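Ficolin-3 (Homo sapiens, PDB 2J5Z) probably recognises sugars on microbial surfaces as a lectin of innate immunity, binding galactose through its fibrinogen-like domain. Local coordinates at residues F120-E125 with A174-S179; S149-T154 with H160-S165. All blocks are in the same frame, centred on the assembly; numbering follows the deposited sequence.

Interaction 1. Residues F120-E125 with A174-S179; sequences FRLLGE and AWWYAS. With GAL (beta-D-galactopyranose), chain E; ACT (acetate ion), chain F.
Leu-122 and Trp-176 meet through one methyl group and one ring: CD2 of Leu-122 lies 3.6 Å from CZ2 of Trp-176 and 3.8 Å from NE1 of the same indole, so it lies obliquely by the CE2 corner of the indole, between CZ2 and NE1. The two side chains cross at about a right angle. On the strand side CG of Leu-122 is anti to the carbonyl carbon (chi1 -61°), which sends the branched end out to the indole. Phe-120, two residues earlier on the same strand, brings up its ring edge, with CE1 4.3 Å from CH2 of Trp-176.

The strand 112-122 belongs to the large antiparallel sheet of the fibrinogen-like domain, whereas 174-179 is part of the long loop region that carries the galactose pocket, and the indole bridges the two. Its buried NE1 is satisfied by Tyr-129 O, and the ring also meets Phe-153 edge-to-face and Leu-131 of the strand 131-133.

Trp-176 is the centre of an inverse gamma turn, closed by a weak bond from Tyr-177 N to Trp-175 O. Within the same segment CE3 of Trp-176 lies 3.9 Å above the centre of the Trp-175 ring. Beyond it the chain reaches Ser-179, whose carbonyl O accepts a weak hydrogen bond from galactose O1 at 3.3 Å; Cys-180 N also bonds the sugar.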
loop_
_atom_site.group_PDB
_atom_site.type_symbol
_atom_site.label_atom_id
_atom_site.label_comp_id
_atom_site.label_asym_id
_atom_site.label_seq_id
_atom_site.Cartn_x
_atom_site.Cartn_y
_atom_site.Cartn_z
ATOM N N PHE A 120 -9.079 26.728 -0.719
ATOM C CA PHE A 120 -9.698 25.960 0.347
ATOM C C PHE A 120 -8.893 26.216 1.618
ATOM O O PHE A 120 -7.663 26.126 1.623
ATOM C CB PHE A 120 -9.663 24.458 -0.012
ATOM C CG PHE A 120 -10.074 23.526 1.101
ATOM C CD1 PHE A 120 -11.372 23.013 1.154
ATOM C CD2 PHE A 120 -9.156 23.107 2.060
ATOM C CE1 PHE A 120 -11.749 22.126 2.169
ATOM C CE2 PHE A 120 -9.523 22.231 3.073
ATOM C CZ PHE A 120 -10.807 21.727 3.123
ATOM N N ARG A 121 -9.597 26.523 2.693
ATOM C CA ARG A 121 -8.951 26.749 3.981
ATOM C C ARG A 121 -9.926 26.392 5.070
ATOM O O ARG A 121 -11.129 26.619 4.926
ATOM C CB ARG A 121 -8.550 28.226 4.088
ATOM C CG ARG A 121 -7.925 28.630 5.389
ATOM C CD ARG A 121 -7.323 30.037 5.280
ATOM N NE ARG A 121 -8.344 31.020 4.926
ATOM C CZ ARG A 121 -9.065 31.714 5.802
ATOM N NH1 ARG A 121 -8.869 31.563 7.115
ATOM N NH2 ARG A 121 -9.969 32.584 5.360
ATOM N N LEU A 122 -9.432 25.816 6.170
ATOM C CA LEU A 122 -10.297 25.630 7.328
ATOM C C LEU A 122 -9.858 26.554 8.450
ATOM O O LEU A 122 -8.654 26.700 8.708
ATOM C CB LEU A 122 -10.263 24.182 7.845
ATOM C CG LEU A 122 -10.706 23.045 6.937
ATOM C CD1 LEU A 122 -10.787 21.745 7.745
ATOM C CD2 LEU A 122 -12.042 23.376 6.268
ATOM N N LEU A 123 -10.825 27.176 9.107
ATOM C CA LEU A 123 -10.524 27.951 10.311
ATOM C C LEU A 123 -10.132 26.979 11.411
ATOM O O LEU A 123 -10.184 25.762 11.201
ATOM C CB LEU A 123 -11.718 28.811 10.717
ATOM C CG LEU A 123 -11.848 30.141 9.952
ATOM C CD1 LEU A 123 -12.031 29.888 8.464
ATOM C CD2 LEU A 123 -12.979 31.006 10.493
ATOM N N GLY A 124 -9.715 27.505 12.562
ATOM C CA GLY A 124 -9.261 26.664 13.685
ATOM C C GLY A 124 -10.386 26.024 14.494
ATOM O O GLY A 124 -11.567 26.195 14.193
ATOM N N GLU A 125 -10.031 25.267 15.529
ATOM C CA GLU A 125 -11.027 24.487 16.261
ATOM C C GLU A 125 -12.045 25.349 17.028
ATOM O O GLU A 125 -13.203 24.955 17.206
ATOM C CB GLU A 125 -10.357 23.507 17.229
ATOM C CG GLU A 125 -11.349 22.510 17.811
ATOM C CD GLU A 125 -10.704 21.440 18.658
ATOM O OE1 GLU A 125 -9.480 21.540 18.913
ATOM O OE2 GLU A 125 -11.427 20.498 19.065
ATOM N N ALA A 174 -20.407 13.508 8.453
ATOM C CA ALA A 174 -19.778 14.652 9.095
ATOM C C ALA A 174 -19.426 15.620 7.972
ATOM O O ALA A 174 -18.882 15.208 6.959
ATOM C CB ALA A 174 -18.502 14.219 9.828
ATOM N N TRP A 175 -19.715 16.903 8.149
ATOM C CA TRP A 175 -19.516 17.857 7.057
ATOM C C TRP A 175 -19.831 19.233 7.589
ATOM O O TRP A 175 -20.264 19.384 8.729
ATOM C CB TRP A 175 -20.500 17.555 5.927
ATOM C CG TRP A 175 -20.148 17.977 4.512
ATOM C CD1 TRP A 175 -20.838 18.875 3.717
ATOM C CD2 TRP A 175 -19.095 17.457 3.697
ATOM N NE1 TRP A 175 -20.260 18.949 2.477
ATOM C CE2 TRP A 175 -19.189 18.093 2.432
ATOM C CE3 TRP A 175 -18.073 16.521 3.912
ATOM C CZ2 TRP A 175 -18.299 17.818 1.383
ATOM C CZ3 TRP A 175 -17.193 16.246 2.876
ATOM C CH2 TRP A 175 -17.303 16.902 1.628
ATOM N N TRP A 176 -19.645 20.230 6.734
ATOM C CA TRP A 176 -19.992 21.590 7.082
ATOM C C TRP A 176 -21.472 21.777 6.775
ATOM O O TRP A 176 -21.838 22.565 5.899
ATOM C CB TRP A 176 -19.123 22.565 6.285
ATOM C CG TRP A 176 -17.643 22.312 6.472
ATOM C CD1 TRP A 176 -16.837 22.819 7.467
ATOM C CD2 TRP A 176 -16.802 21.476 5.663
ATOM N NE1 TRP A 176 -15.546 22.350 7.315
ATOM C CE2 TRP A 176 -15.500 21.525 6.216
ATOM C CE3 TRP A 176 -17.025 20.683 4.522
ATOM C CZ2 TRP A 176 -14.426 20.810 5.675
ATOM C CZ3 TRP A 176 -15.949 19.988 3.970
ATOM C CH2 TRP A 176 -14.663 20.053 4.552
ATOM N N TYR A 177 -22.316 21.047 7.510
ATOM C CA TYR A 177 -23.754 20.994 7.206
ATOM C C TYR A 177 -24.479 22.330 7.366
ATOM O O TYR A 177 -24.172 23.128 8.251
ATOM C CB TYR A 177 -24.467 19.936 8.064
ATOM C CG TYR A 177 -24.056 18.522 7.748
ATOM C CD1 TYR A 177 -24.255 17.984 6.479
ATOM C CD2 TYR A 177 -23.460 17.726 8.715
ATOM C CE1 TYR A 177 -23.864 16.681 6.177
ATOM C CE2 TYR A 177 -23.072 16.432 8.425
ATOM C CZ TYR A 177 -23.283 15.912 7.163
ATOM O OH TYR A 177 -22.884 14.627 6.866
ATOM N N ALA A 178 -25.466 22.528 6.505
ATOM C CA ALA A 178 -26.431 23.609 6.653
ATOM C C ALA A 178 -27.722 22.960 7.177
ATOM O O ALA A 178 -27.842 22.691 8.374
ATOM C CB ALA A 178 -26.647 24.283 5.307
ATOM N N SER A 179 -28.676 22.685 6.291
ATOM C CA SER A 179 -29.879 21.948 6.687
ATOM C C SER A 179 -30.513 21.140 5.540
ATOM O O SER A 179 -31.645 21.415 5.121
ATOM C CB SER A 179 -30.897 22.883 7.355
ATOM O OG SER A 179 -31.067 24.075 6.607
HETATM C C1 GAL E . -31.069 18.892 2.164
HETATM C C2 GAL E . -30.161 18.078 1.256
HETATM C C3 GAL E . -30.523 16.599 1.309
HETATM C C4 GAL E . -30.850 16.100 2.717
HETATM C C5 GAL E . -31.617 17.114 3.552
HETATM C C6 GAL E . -31.723 16.650 4.999
HETATM O O1 GAL E . -30.702 20.277 2.134
HETATM O O2 GAL E . -30.278 18.544 -0.096
HETATM O O3 GAL E . -29.424 15.847 0.789
HETATM O O4 GAL E . -29.642 15.758 3.402
HETATM O O5 GAL E . -30.932 18.361 3.476
HETATM O O6 GAL E . -33.062 16.848 5.469
HETATM C C ACT F . -6.222 25.539 15.858
HETATM O O ACT F . -5.005 25.169 15.884
HETATM O OXT ACT F . -7.126 24.685 15.611
HETATM C CH3 ACT F . -6.590 26.959 16.109
#

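Interaction 2. Residues S149-T154 with H160-S165; sequences SGRPFT and HDSSNS. With CA (calcium ion), chain D.
Pro-152 and Thr-154 pack against His-160 and Asp-161 in the calcium-binding loop of this fibrinogen-like domain, a loop without regular helix or strand. The contact is van der Waals packing, much of it carbon against backbone N and O, with no hydrogen bond from one segment to the other. CG of the proline ring touches His-160 O at 3.1 Å and also leans on CB of that residue, the two side chains crossing obliquely. The methyl CG2 of Thr-154 lies over the backbone just beyond, 3.2 Å from His-160 N and close to Asp-161 N.

Among the polar groups, the carbonyl of Phe-153 faces the imidazole edge. Its O lies in the plane of the His-160 ring, 3.0 Å from CD2; the contact buries this oxygen without a hydrogen-bonding partner in the model, and the CD2 edge is set against it. With CG of His-160 anti to the carbonyl carbon, the chi1 of -56° directs the ring so that this edge meets Phe-153 O; the ring also stacks on His-128 and meets Trp-69 edge-to-face. At the far end NH1 of Arg-151 approaches Ser-162 OG loosely, while its NE is bonded to Leu-147 O.

Metal binding gathers the second segment. Asp-161 OD1, Ser-163 O, Ser-165 O and two waters bind the calcium ion, and Asp-159 adds its carboxylate. CG of Asp-161 is tucked between its backbone N and carbonyl carbon (chi1 62°). Its OD2 accepts from Cys-167 N, which helps to hold the carboxylate in position. OD1 also closes an Asx turn, taking Ser-163 N at 2.9 Å from above the carboxylate plane, 48° out of it.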
loop_
_atom_site.group_PDB
_atom_site.type_symbol
_atom_site.label_atom_id
_atom_site.label_comp_id
_atom_site.label_asym_id
_atom_site.label_seq_id
_atom_site.Cartn_x
_atom_site.Cartn_y
_atom_site.Cartn_z
ATOM N N SER A 149 -19.637 26.775 2.161
ATOM C CA SER A 149 -18.619 27.749 2.552
ATOM C C SER A 149 -19.155 28.657 3.650
ATOM O O SER A 149 -20.307 29.078 3.591
ATOM C CB SER A 149 -18.169 28.590 1.370
ATOM O OG SER A 149 -17.069 29.408 1.762
ATOM N N GLY A 150 -18.333 28.940 4.656
ATOM C CA GLY A 150 -18.753 29.799 5.766
ATOM C C GLY A 150 -19.413 29.058 6.912
ATOM O O GLY A 150 -19.806 29.674 7.918
ATOM N N ARG A 151 -19.539 27.738 6.783
ATOM C CA ARG A 151 -20.251 26.958 7.777
ATOM C C ARG A 151 -19.298 26.135 8.627
ATOM O O ARG A 151 -18.260 25.699 8.137
ATOM C CB ARG A 151 -21.299 26.063 7.109
ATOM C CG ARG A 151 -22.339 26.876 6.357
ATOM C CD ARG A 151 -23.375 26.039 5.665
ATOM N NE ARG A 151 -24.280 26.908 4.922
ATOM C CZ ARG A 151 -25.341 27.510 5.453
ATOM N NH1 ARG A 151 -25.656 27.314 6.735
ATOM N NH2 ARG A 151 -26.101 28.295 4.696
ATOM N N PRO A 152 -19.638 25.956 9.912
ATOM C CA PRO A 152 -18.814 25.144 10.802
ATOM C C PRO A 152 -18.959 23.668 10.461
ATOM O O PRO A 152 -19.926 23.271 9.827
ATOM C CB PRO A 152 -19.421 25.422 12.184
ATOM C CG PRO A 152 -20.872 25.699 11.883
ATOM C CD PRO A 152 -20.827 26.499 10.603
ATOM N N PHE A 153 -17.982 22.870 10.865
ATOM C CA PHE A 153 -18.071 21.427 10.721
ATOM C C PHE A 153 -18.968 20.909 11.844
ATOM O O PHE A 153 -18.900 21.423 12.976
ATOM C CB PHE A 153 -16.653 20.854 10.857
ATOM C CG PHE A 153 -16.477 19.487 10.258
ATOM C CD1 PHE A 153 -16.375 19.325 8.886
ATOM C CD2 PHE A 153 -16.351 18.366 11.077
ATOM C CE1 PHE A 153 -16.177 18.078 8.325
ATOM C CE2 PHE A 153 -16.156 17.102 10.523
ATOM C CZ PHE A 153 -16.068 16.955 9.147
ATOM N N THR A 154 -19.816 19.921 11.545
ATOM C CA THR A 154 -20.576 19.211 12.600
ATOM C C THR A 154 -20.458 17.700 12.495
ATOM O O THR A 154 -20.393 17.123 11.396
ATOM C CB THR A 154 -22.088 19.652 12.805
ATOM O OG1 THR A 154 -23.018 18.655 12.339
ATOM C CG2 THR A 154 -22.368 20.976 12.217
ATOM N N HIS A 160 -23.349 21.948 15.111
ATOM C CA HIS A 160 -23.082 23.360 14.858
ATOM C C HIS A 160 -23.854 23.859 13.647
ATOM O O HIS A 160 -23.617 24.970 13.182
ATOM C CB HIS A 160 -21.587 23.592 14.608
ATOM C CG HIS A 160 -20.700 23.096 15.708
ATOM N ND1 HIS A 160 -20.761 23.591 16.995
ATOM C CD2 HIS A 160 -19.721 22.158 15.713
ATOM C CE1 HIS A 160 -19.862 22.977 17.744
ATOM N NE2 HIS A 160 -19.216 22.105 16.989
ATOM N N ASP A 161 -24.757 23.038 13.125
ATOM C CA ASP A 161 -25.383 23.333 11.837
ATOM C C ASP A 161 -26.526 24.346 11.978
ATOM O O ASP A 161 -26.699 24.937 13.036
ATOM C CB ASP A 161 -25.830 22.051 11.126
ATOM C CG ASP A 161 -26.869 21.270 11.912
ATOM O OD1 ASP A 161 -27.735 21.904 12.558
ATOM O OD2 ASP A 161 -26.818 20.022 11.879
ATOM N N SER A 162 -27.270 24.562 10.906
ATOM C CA SER A 162 -28.323 25.573 10.908
ATOM C C SER A 162 -29.696 24.905 10.941
ATOM O O SER A 162 -30.709 25.521 10.613
ATOM C CB SER A 162 -28.194 26.477 9.683
ATOM O OG SER A 162 -28.321 25.743 8.480
ATOM N N SER A 163 -29.713 23.640 11.339
ATOM C CA SER A 163 -30.941 22.854 11.393
ATOM C C SER A 163 -31.433 22.718 12.833
ATOM O O SER A 163 -30.632 22.752 13.772
ATOM C CB SER A 163 -30.687 21.469 10.792
ATOM O OG SER A 163 -31.804 20.611 10.947
ATOM N N ASN A 164 -32.749 22.564 13.009
ATOM C CA ASN A 164 -33.325 22.330 14.336
ATOM C C ASN A 164 -32.926 20.950 14.838
ATOM O O ASN A 164 -33.097 20.622 16.017
ATOM C CB ASN A 164 -34.855 22.467 14.301
ATOM N N SER A 165 -32.391 20.148 13.928
ATOM C CA SER A 165 -31.858 18.832 14.268
ATOM C C SER A 165 -30.330 18.784 14.132
ATOM O O SER A 165 -29.671 19.806 13.864
ATOM C CB SER A 165 -32.492 17.769 13.371
ATOM O OG SER A 165 -32.115 17.935 12.012
HETATM CA CA CA D . -28.613 21.637 14.721
HETATM O O HOH W 1 -27.890 23.814 15.263
HETATM O O HOH W 2 -29.830 21.902 16.791
#

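Overall arrangement
Interaction 2 is nested within the chain loop closed by interaction 1, and their centres lie 8 Å apart. They touch directly: Trp-175 O is 2.9 Å from Thr-154 N, and Ala-178 O is 3.1 Å from Ser-162 OG, both probable hydrogen bonds, while Trp-176 CD1 packs on Arg-151 O. Segment 174-179 therefore runs beside both halves of interaction 2, linking the sheet at one end to the galactose pocket at the other. The calcium ion is about 13 Å from the Trp-176 side chain, and the sugar about 9 Å from that of Ser-162; the ion is more than 11 Å from every sugar atom, near the pocket but not part of it.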